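Side-chain contacts in aminoglycoside N(3)-acetyltransferase (Enterobacter cloacae, PDB 6NP3), which transfers an acetyl group from acetyl-CoA to the 3-amino group of 2-deoxystreptamine antibiotics and probably confers resistance to gentamicin and related drugs: residues S6-Q11 against P39-D44; S65-T70 against D206-L211. All coordinates share one frame; numbering follows the deposited sequence.

Interaction 1. Residues S6-Q11 against P39-D44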
ATOM      1  N   SER A   6      24.688   4.168  -2.913  0.61 20.32           N
ATOM      2  CA  SER A   6      25.492   3.261  -2.102  0.61 20.41           C
ATOM      3  C   SER A   6      25.232   3.451  -0.613  0.61 20.37           C
ATOM      4  O   SER A   6      25.139   2.474   0.138  0.61 19.59           O
ATOM      5  CB  SER A   6      26.980   3.466  -2.402  0.61 21.24           C
ATOM      6  OG  SER A   6      27.806   2.786  -1.469  0.61 22.40           O
ATOM      7  N   GLU A   7      25.164   4.699  -0.151  1.00 20.55           N
ATOM      8  CA  GLU A   7      24.922   4.931   1.269  1.00 22.59           C
ATOM      9  C   GLU A   7      23.564   4.376   1.684  1.00 19.47           C
ATOM     10  O   GLU A   7      23.433   3.734   2.735  1.00 18.48           O
ATOM     11  CB  GLU A   7      24.967   6.429   1.560  1.00 26.80           C
ATOM     12  CG  GLU A   7      26.361   7.056   1.538  1.00 33.26           C
ATOM     13  CD  GLU A   7      26.324   8.566   1.680  1.00 39.31           C
ATOM     14  OE1 GLU A   7      25.607   9.231   0.908  1.00 39.04           O
ATOM     15  OE2 GLU A   7      27.015   9.093   2.572  1.00 44.63           O
ATOM     16  N   LEU A   8      22.543   4.612   0.859  1.00 17.10           N
ATOM     17  CA  LEU A   8      21.221   4.084   1.172  1.00 15.76           C
ATOM     18  C   LEU A   8      21.225   2.567   1.222  1.00 15.38           C
ATOM     19  O   LEU A   8      20.587   1.971   2.105  1.00 15.23           O
ATOM     20  CB  LEU A   8      20.208   4.581   0.157  1.00 15.96           C
ATOM     21  CG  LEU A   8      20.030   6.092   0.104  1.00 17.57           C
ATOM     22  CD1 LEU A   8      19.065   6.465  -1.003  1.00 19.63           C
ATOM     23  CD2 LEU A   8      19.531   6.668   1.417  1.00 17.95           C
ATOM     24  N   VAL A   9      21.902   1.917   0.277  1.00 15.26           N
ATOM     25  CA  VAL A   9      21.940   0.462   0.276  1.00 15.61           C
ATOM     26  C   VAL A   9      22.560  -0.063   1.564  1.00 15.70           C
ATOM     27  O   VAL A   9      22.088  -1.047   2.144  1.00 16.07           O
ATOM     28  CB  VAL A   9      22.665  -0.059  -0.982  1.00 16.47           C
ATOM     29  CG1 VAL A   9      22.833  -1.537  -0.859  1.00 18.56           C
ATOM     30  CG2 VAL A   9      21.875   0.295  -2.214  1.00 17.29           C
ATOM     31  N   ARG A  10      23.668   0.546   2.002  1.00 16.31           N
ATOM     32  CA  ARG A  10      24.301   0.074   3.224  1.00 17.07           C
ATOM     33  C   ARG A  10      23.390   0.306   4.419  1.00 16.94           C
ATOM     34  O   ARG A  10      23.340  -0.521   5.332  1.00 16.72           O
ATOM     35  CB  ARG A  10      25.666   0.735   3.431  1.00 18.96           C
ATOM     36  CG  ARG A  10      26.627   0.568   2.258  1.00 21.82           C
ATOM     37  CD  ARG A  10      26.758  -0.877   1.797  1.00 23.42           C
ATOM     38  NE  ARG A  10      27.430  -1.741   2.768  1.00 23.54           N
ATOM     39  CZ  ARG A  10      27.448  -3.066   2.700  1.00 25.63           C
ATOM     40  NH1 ARG A  10      26.822  -3.692   1.713  1.00 27.76           N
ATOM     41  NH2 ARG A  10      28.080  -3.768   3.627  1.00 27.07           N
ATOM     42  N   GLN A  11      22.688   1.443   4.452  1.00 16.01           N
ATOM     43  CA  GLN A  11      21.720   1.679   5.522  1.00 16.29           C
ATOM     44  C   GLN A  11      20.585   0.652   5.512  1.00 15.11           C
ATOM     45  O   GLN A  11      20.142   0.202   6.577  1.00 15.24           O
ATOM     46  CB  GLN A  11      21.132   3.079   5.391  1.00 16.17           C
ATOM     47  CG  GLN A  11      22.056   4.202   5.786  1.00 17.49           C
ATOM     48  CD  GLN A  11      21.469   5.547   5.483  1.00 17.96           C
ATOM     49  OE1 GLN A  11      20.821   5.726   4.471  1.00 18.48           O
ATOM     50  NE2 GLN A  11      21.678   6.505   6.372  1.00 19.81           N
ATOM     51  N   PRO A  39      14.243  11.180  -6.046  1.00 21.44           N
ATOM     52  CA  PRO A  39      13.621   9.941  -5.537  1.00 20.12           C
ATOM     53  C   PRO A  39      14.086   8.675  -6.219  1.00 19.30           C
ATOM     54  O   PRO A  39      14.122   7.614  -5.576  1.00 18.29           O
ATOM     55  CB  PRO A  39      12.126  10.187  -5.763  1.00 21.55           C
ATOM     56  CG  PRO A  39      11.986  11.692  -5.638  1.00 22.15           C
ATOM     57  CD  PRO A  39      13.243  12.239  -6.295  1.00 22.48           C
ATOM     58  N   GLN A  40      14.471   8.753  -7.492  1.00 19.71           N
ATOM     59  CA  GLN A  40      14.945   7.553  -8.174  1.00 19.81           C
ATOM     60  C   GLN A  40      16.123   6.923  -7.441  1.00 17.95           C
ATOM     61  O   GLN A  40      16.333   5.710  -7.530  1.00 19.12           O
ATOM     62  CB  GLN A  40      15.385   7.882  -9.599  1.00 20.28           C
ATOM     63  CG  GLN A  40      15.722   6.632 -10.391  1.00 20.86           C
ATOM     64  CD  GLN A  40      14.482   5.792 -10.652  1.00 20.77           C
ATOM     65  OE1 GLN A  40      13.413   6.319 -10.976  1.00 21.45           O
ATOM     66  NE2 GLN A  40      14.617   4.485 -10.517  1.00 20.96           N
ATOM     67  N   THR A  41      16.939   7.741  -6.764  1.00 18.74           N
ATOM     68  CA  THR A  41      18.070   7.206  -6.003  1.00 19.16           C
ATOM     69  C   THR A  41      17.608   6.181  -4.975  1.00 17.47           C
ATOM     70  O   THR A  41      18.223   5.121  -4.813  1.00 17.63           O
ATOM     71  CB  THR A  41      18.831   8.351  -5.325  1.00 21.30           C
ATOM     72  OG1 THR A  41      19.307   9.248  -6.337  1.00 23.90           O
ATOM     73  CG2 THR A  41      20.006   7.830  -4.498  1.00 21.90           C
ATOM     74  N   LEU A  42      16.520   6.479  -4.274  1.00 17.01           N
ATOM     75  CA  LEU A  42      15.998   5.547  -3.288  1.00 16.42           C
ATOM     76  C   LEU A  42      15.313   4.357  -3.932  1.00 15.69           C
ATOM     77  O   LEU A  42      15.440   3.242  -3.421  1.00 15.86           O
ATOM     78  CB  LEU A  42      15.062   6.281  -2.346  1.00 17.58           C
ATOM     79  CG  LEU A  42      14.424   5.429  -1.255  1.00 17.28           C
ATOM     80  CD1 LEU A  42      15.399   4.692  -0.414  1.00 18.49           C
ATOM     81  CD2 LEU A  42      13.570   6.356  -0.368  1.00 18.34           C
ATOM     82  N   VAL A  43      14.590   4.550  -5.035  1.00 15.75           N
ATOM     83  CA  VAL A  43      14.050   3.401  -5.762  1.00 15.94           C
ATOM     84  C   VAL A  43      15.183   2.458  -6.172  1.00 15.65           C
ATOM     85  O   VAL A  43      15.107   1.235  -5.983  1.00 15.93           O
ATOM     86  CB  VAL A  43      13.237   3.878  -6.980  1.00 16.52           C
ATOM     87  CG1 VAL A  43      12.797   2.713  -7.826  1.00 17.26           C
ATOM     88  CG2 VAL A  43      12.048   4.676  -6.552  1.00 17.80           C
ATOM     89  N   ASP A  44      16.250   3.012  -6.767  1.00 16.20           N
ATOM     90  CA  ASP A  44      17.389   2.190  -7.173  1.00 16.66           C
ATOM     91  C   ASP A  44      18.006   1.481  -5.981  1.00 15.70           C
ATOM     92  O   ASP A  44      18.425   0.322  -6.078  1.00 16.47           O
ATOM     93  CB  ASP A  44      18.457   3.036  -7.876  1.00 18.37           C
ATOM     94  CG  ASP A  44      17.990   3.607  -9.198  1.00 20.46           C
ATOM     95  OD1 ASP A  44      17.050   3.068  -9.816  1.00 20.92           O
ATOM     96  OD2 ASP A  44      18.609   4.593  -9.653  1.00 22.47           O
TER
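L8 meets T41 and L42 in a small, buried, apolar contact between two helices. L8 lies near the start of helix 5-15, and its partners lie in the first turns of helix 39-50. The contact buries 132 Å² in all, counting both sides.

One methyl group of L8 does the touching. CD1 of L8 lies 3.9 Å from CG2 of T41 and also 3.9 Å from CA of L42. CD1 of L42 also comes within 4.1 Å of CD1 of L8. The methyl therefore rests on CG2 of T41 and on CA and CD1 of L42. These are van der Waals distances.

The CB of L8 points toward helix 39-50, and the L8 and T41 side chains cross at about a right angle. T41 turns its two branches to different tasks. Its CG2 is anti to the backbone N (chi1 -60° for OG1) and faces L8. Its OG1 accepts a hydrogen bond from the backbone N of D37, in the loop before the helix. Within the same helix, NE2 of Q40 donates to OD1 of D44 at 2.9 Å, one turn on, from above the carboxylate plane.

W3 and L35 pack on L8 from loops, and A45 continues the contact along helix 39-50. L42 also touches I101 of helix 101-106. The side chain of L42 is close to V27, at the end of strand 22-27, and to L29, at the start of helix 29-32; both contact acetyl-CoA in other structures of this enzyme; none is bound here.

Interaction 2. Residues S65-T70 against D206-L211. With LLL ((2R,3R,4R,5R)-2-((1S,2S,3R,4S,6R)-4,6-diamino-3-((2R,3R,6S)-3-amino-6-(aminomethyl)-tetrahydro-2H-pyran-2-yloxy)-2-hydr oxycyclohexyloxy)-5-methyl-4-(methylamino)-tetrahydro-2H-pyran-3,5-diol), chain B.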
ATOM      1  N   SER A  65      -8.435   8.496  -9.423  1.00 14.76           N
ATOM      2  CA  SER A  65      -9.474   7.585  -8.992  1.00 15.14           C
ATOM      3  C   SER A  65     -10.742   8.371  -8.650  1.00 15.43           C
ATOM      4  O   SER A  65     -10.682   9.298  -7.836  1.00 16.73           O
ATOM      5  CB  SER A  65      -8.995   6.856  -7.749  1.00 16.76           C
ATOM      6  OG  SER A  65     -10.079   6.117  -7.240  1.00 17.22           O
ATOM      7  N   PRO A  66     -11.901   8.018  -9.216  1.00 15.08           N
ATOM      8  CA  PRO A  66     -13.155   8.717  -8.914  1.00 15.52           C
ATOM      9  C   PRO A  66     -13.851   8.193  -7.655  1.00 15.83           C
ATOM     10  O   PRO A  66     -15.074   7.992  -7.633  1.00 17.05           O
ATOM     11  CB  PRO A  66     -13.988   8.468 -10.167  1.00 16.48           C
ATOM     12  CG  PRO A  66     -13.584   7.104 -10.606  1.00 17.01           C
ATOM     13  CD  PRO A  66     -12.106   7.001 -10.262  1.00 15.96           C
ATOM     14  N   TYR A  67     -13.066   8.002  -6.591  1.00 15.89           N
ATOM     15  CA  TYR A  67     -13.587   7.446  -5.349  1.00 15.46           C
ATOM     16  C   TYR A  67     -14.615   8.374  -4.720  1.00 16.34           C
ATOM     17  O   TYR A  67     -15.772   7.995  -4.518  1.00 16.60           O
ATOM     18  CB  TYR A  67     -12.412   7.174  -4.400  1.00 15.42           C
ATOM     19  CG  TYR A  67     -12.769   6.462  -3.132  1.00 14.42           C
ATOM     20  CD1 TYR A  67     -13.138   7.168  -1.990  1.00 15.36           C
ATOM     21  CD2 TYR A  67     -12.709   5.085  -3.059  1.00 14.35           C
ATOM     22  CE1 TYR A  67     -13.453   6.502  -0.808  1.00 15.42           C
ATOM     23  CE2 TYR A  67     -13.021   4.415  -1.895  1.00 14.99           C
ATOM     24  CZ  TYR A  67     -13.398   5.125  -0.773  1.00 14.91           C
ATOM     25  OH  TYR A  67     -13.714   4.433   0.392  1.00 15.74           O
ATOM     26  N   GLU A  68     -14.197   9.580  -4.352  1.00 18.16           N
ATOM     27  CA  GLU A  68     -15.137  10.492  -3.715  1.00 19.97           C
ATOM     28  C   GLU A  68     -16.318  10.802  -4.626  1.00 18.95           C
ATOM     29  O   GLU A  68     -17.450  10.951  -4.151  1.00 20.04           O
ATOM     30  CB  GLU A  68     -14.424  11.780  -3.323  1.00 25.25           C
ATOM     31  CG  GLU A  68     -13.661  11.715  -2.001  1.00 32.16           C
ATOM     32  CD  GLU A  68     -12.216  11.283  -2.147  1.00 36.75           C
ATOM     33  OE1 GLU A  68     -11.685  11.302  -3.273  1.00 39.05           O
ATOM     34  OE2 GLU A  68     -11.603  10.922  -1.124  1.00 35.53           O
ATOM     35  N   GLN A  69     -16.079  10.879  -5.934  1.00 18.42           N
ATOM     36  CA  GLN A  69     -17.107  11.280  -6.881  1.00 19.18           C
ATOM     37  C   GLN A  69     -18.172  10.217  -7.068  1.00 19.19           C
ATOM     38  O   GLN A  69     -19.272  10.543  -7.522  1.00 20.79           O
ATOM     39  CB  GLN A  69     -16.446  11.588  -8.229  1.00 20.38           C
ATOM     40  CG  GLN A  69     -15.487  12.784  -8.212  1.00 21.42           C
ATOM     41  CD  GLN A  69     -14.047  12.424  -7.866  1.00 21.11           C
ATOM     42  OE1 GLN A  69     -13.766  11.376  -7.284  1.00 20.46           O
ATOM     43  NE2 GLN A  69     -13.126  13.320  -8.207  1.00 22.91           N
ATOM     44  N   THR A  70     -17.875   8.953  -6.749  1.00 17.42           N
ATOM     45  CA  THR A  70     -18.839   7.875  -6.909  1.00 16.96           C
ATOM     46  C   THR A  70     -19.261   7.271  -5.574  1.00 17.19           C
ATOM     47  O   THR A  70     -20.133   6.398  -5.553  1.00 17.83           O
ATOM     48  CB  THR A  70     -18.291   6.784  -7.833  1.00 16.19           C
ATOM     49  OG1 THR A  70     -17.186   6.137  -7.194  1.00 15.93           O
ATOM     50  CG2 THR A  70     -17.886   7.355  -9.167  1.00 17.59           C
ATOM     51  N   ASP A 206     -14.729  -0.361   4.413  1.00 12.69           N
ATOM     52  CA  ASP A 206     -14.326   1.041   4.434  1.00 12.88           C
ATOM     53  C   ASP A 206     -12.853   1.123   4.823  1.00 13.67           C
ATOM     54  O   ASP A 206     -12.483   0.772   5.949  1.00 16.34           O
ATOM     55  CB  ASP A 206     -15.223   1.788   5.412  1.00 13.29           C
ATOM     56  CG  ASP A 206     -15.064   3.276   5.349  1.00 14.46           C
ATOM     57  OD1 ASP A 206     -14.086   3.764   4.729  1.00 15.06           O
ATOM     58  OD2 ASP A 206     -15.991   3.945   5.918  1.00 16.08           O
ATOM     59  N   SER A 207     -12.006   1.588   3.897  1.00 12.58           N
ATOM     60  CA  SER A 207     -10.586   1.746   4.205  1.00 12.96           C
ATOM     61  C   SER A 207     -10.273   3.045   4.932  1.00 13.33           C
ATOM     62  O   SER A 207      -9.103   3.308   5.225  1.00 14.77           O
ATOM     63  CB  SER A 207      -9.706   1.600   2.963  1.00 13.68           C
ATOM     64  OG  SER A 207      -9.893   2.684   2.089  1.00 14.09           O
ATOM     65  N   ASN A 208     -11.296   3.855   5.219  1.00 13.57           N
ATOM     66  CA  ASN A 208     -11.158   5.067   6.014  1.00 15.15           C
ATOM     67  C   ASN A 208     -11.776   4.932   7.405  1.00 16.91           C
ATOM     68  O   ASN A 208     -12.214   5.921   8.000  1.00 21.58           O
ATOM     69  CB  ASN A 208     -11.734   6.263   5.268  1.00 15.40           C
ATOM     70  CG  ASN A 208     -10.850   6.690   4.152  1.00 15.94           C
ATOM     71  OD1 ASN A 208      -9.657   6.923   4.345  1.00 17.24           O
ATOM     72  ND2 ASN A 208     -11.400   6.758   2.976  1.00 16.41           N
ATOM     73  N   GLY A 209     -11.802   3.717   7.934  1.00 17.65           N
ATOM     74  CA  GLY A 209     -12.299   3.445   9.271  1.00 18.52           C
ATOM     75  C   GLY A 209     -13.217   2.241   9.268  1.00 16.92           C
ATOM     76  O   GLY A 209     -14.337   2.319   8.772  1.00 17.20           O
ATOM     77  N   ILE A 210     -12.778   1.141   9.882  1.00 16.04           N
ATOM     78  CA  ILE A 210     -13.535  -0.096   9.809  1.00 15.26           C
ATOM     79  C   ILE A 210     -14.750  -0.071  10.725  1.00 14.99           C
ATOM     80  O   ILE A 210     -15.709  -0.815  10.490  1.00 15.65           O
ATOM     81  CB  ILE A 210     -12.625  -1.311  10.077  1.00 15.30           C
ATOM     82  CG1 ILE A 210     -13.316  -2.633   9.712  1.00 15.51           C
ATOM     83  CG2 ILE A 210     -12.100  -1.329  11.516  1.00 15.69           C
ATOM     84  CD1 ILE A 210     -13.690  -2.775   8.272  1.00 15.81           C
ATOM     85  N   LEU A 211     -14.694   0.690  11.818  1.00 15.35           N
ATOM     86  CA  LEU A 211     -15.847   0.924  12.673  1.00 15.83           C
ATOM     87  C   LEU A 211     -16.041   2.427  12.791  1.00 16.58           C
ATOM     88  O   LEU A 211     -15.115   3.216  12.547  1.00 16.50           O
ATOM     89  CB  LEU A 211     -15.640   0.372  14.082  1.00 17.04           C
ATOM     90  CG  LEU A 211     -15.372  -1.120  14.244  1.00 19.19           C
ATOM     91  CD1 LEU A 211     -15.234  -1.437  15.737  1.00 19.40           C
ATOM     92  CD2 LEU A 211     -16.429  -1.964  13.604  1.00 21.30           C
TER
HETATM   93  C11 LLL B 301      -5.657   8.138   4.945  0.81 25.28           C
HETATM   94  O11 LLL B 301      -5.315   6.762   4.630  0.81 19.54           O
HETATM   95  C21 LLL B 301      -4.374   8.824   5.407  0.81 28.73           C
HETATM   96  N21 LLL B 301      -3.347   8.542   4.411  0.81 30.20           N
HETATM   97  C31 LLL B 301      -3.894   8.218   6.674  0.81 28.69           C
HETATM   98  C41 LLL B 301      -4.969   8.406   7.732  0.81 29.31           C
HETATM   99  C51 LLL B 301      -6.254   7.766   7.219  0.81 29.22           C
HETATM  100  O51 LLL B 301      -6.619   8.309   5.980  0.81 28.20           O
HETATM  101  C61 LLL B 301      -7.392   8.020   8.183  0.81 29.85           C
HETATM  102  N61 LLL B 301      -8.599   7.398   7.640  0.81 29.57           N
HETATM  103  C12 LLL B 301      -6.770   4.293   1.538  0.19 17.21           C
HETATM  104  N12 LLL B 301      -7.540   3.391   0.693  0.19 16.97           N
HETATM  105  C22 LLL B 301      -6.439   3.649   2.884  0.81 17.33           C
HETATM  106  C32 LLL B 301      -5.576   4.626   3.659  0.19 19.27           C
HETATM  107  N32 LLL B 301      -5.216   4.032   4.949  0.19 20.46           N
HETATM  108  C42 LLL B 301      -6.272   5.959   3.934  0.19 19.52           C
HETATM  109  C52 LLL B 301      -6.747   6.562   2.611  0.19 17.92           C
HETATM  110  O52 LLL B 301      -7.548   7.685   2.899  0.19 17.59           O
HETATM  111  C62 LLL B 301      -7.558   5.586   1.783  0.19 16.77           C
HETATM  112  O62 LLL B 301      -7.811   6.180   0.523  0.81 13.57           O
HETATM  113  C13 LLL B 301      -9.167   6.221   0.072  0.19 15.22           C
HETATM  114  C23 LLL B 301      -9.116   6.150  -1.452  0.19 14.76           C
HETATM  115  O23 LLL B 301      -8.388   4.995  -1.813  0.19 14.71           O
HETATM  116  C33 LLL B 301      -8.369   7.367  -2.027  0.19 14.73           C
HETATM  117  N33 LLL B 301      -8.428   7.341  -3.505  0.19 14.61           N
HETATM  118  C43 LLL B 301      -9.026   8.651  -1.479  0.19 15.04           C
HETATM  119  O43 LLL B 301     -10.301   8.744  -2.081  0.19 15.19           O
HETATM  120  C53 LLL B 301      -9.146   8.584   0.047  0.19 15.04           C
HETATM  121  O53 LLL B 301      -9.829   7.433   0.485  0.19 14.96           O
HETATM  122  C83 LLL B 301      -8.175   9.876  -1.835  0.19 15.40           C
HETATM  123  C93 LLL B 301      -7.074   7.446  -4.089  0.19 14.62           C
HETATM  124  O   HOH W   1     -12.274   2.114   0.954  1.00 14.24           O
HETATM  125  O   HOH W   2     -14.150   5.744   2.692  1.00 18.15           O
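Y67 and N208 approach from opposite directions beside the bound gentamicin, and water joins them. The Y67 ring and the N208 amide are nearly perpendicular (83°). OH of Y67 is 4.2 Å from ND2 of N208, too far for a direct bond. One bridging water lies at the ring edge, bonds to OH of Y67, accepts from ND2 of N208 and donates to OD1 of D206. A second water links OH of Y67 to the backbone N of S207.

The drug itself lies against both segments. Its C23 sits over the centre of one Y67 face, 4.0 Å above the plane. The N208 amide uses both ends on the drug: ND2 donates to its O53 at 3.0 Å, almost straight at 176°, and OD1 accepts from its O52 at 2.7 Å. OE2 of E68 accepts from gentamicin O43 at 2.7 Å, its chain bent at chi2 (91°). OG of S207 accepts from gentamicin N12 at 2.8 Å. Both segments line the aminoglycoside pocket, where D118, Y141 and H171 also bond to the drug.

Behind this shell, OD1 of D206 accepts from the backbone N of N208 in an Asx turn, within a type I turn from D206 to G209. OD2 of D206 forms a salt bridge with R183.

The Y67 ring meets Y187. Helix 67-70 thus packs beside strand 184-193, and the turn follows the paired strand 196-205.

In the fold
From the N terminus, helix 5-15 leads into strand 22-27 and helix 29-32. Interaction 1 then closes this first loop of 27 residues when helix 39-50 returns to helix 5-15. Interaction 2 opens later, at 65-70, after strand 55-59. It closes a much longer loop of 135 residues, which includes strand 156-160 of the mixed sheet and the two-stranded sheet 184-193/196-205. The two loops follow in series, so they neither nest nor cross. Their centres are 33 Å apart, on opposite sides of the chain's centre. Interaction 1 joins the first helix to helix 39-50, whereas interaction 2 brings distant parts together at the antibiotic pocket.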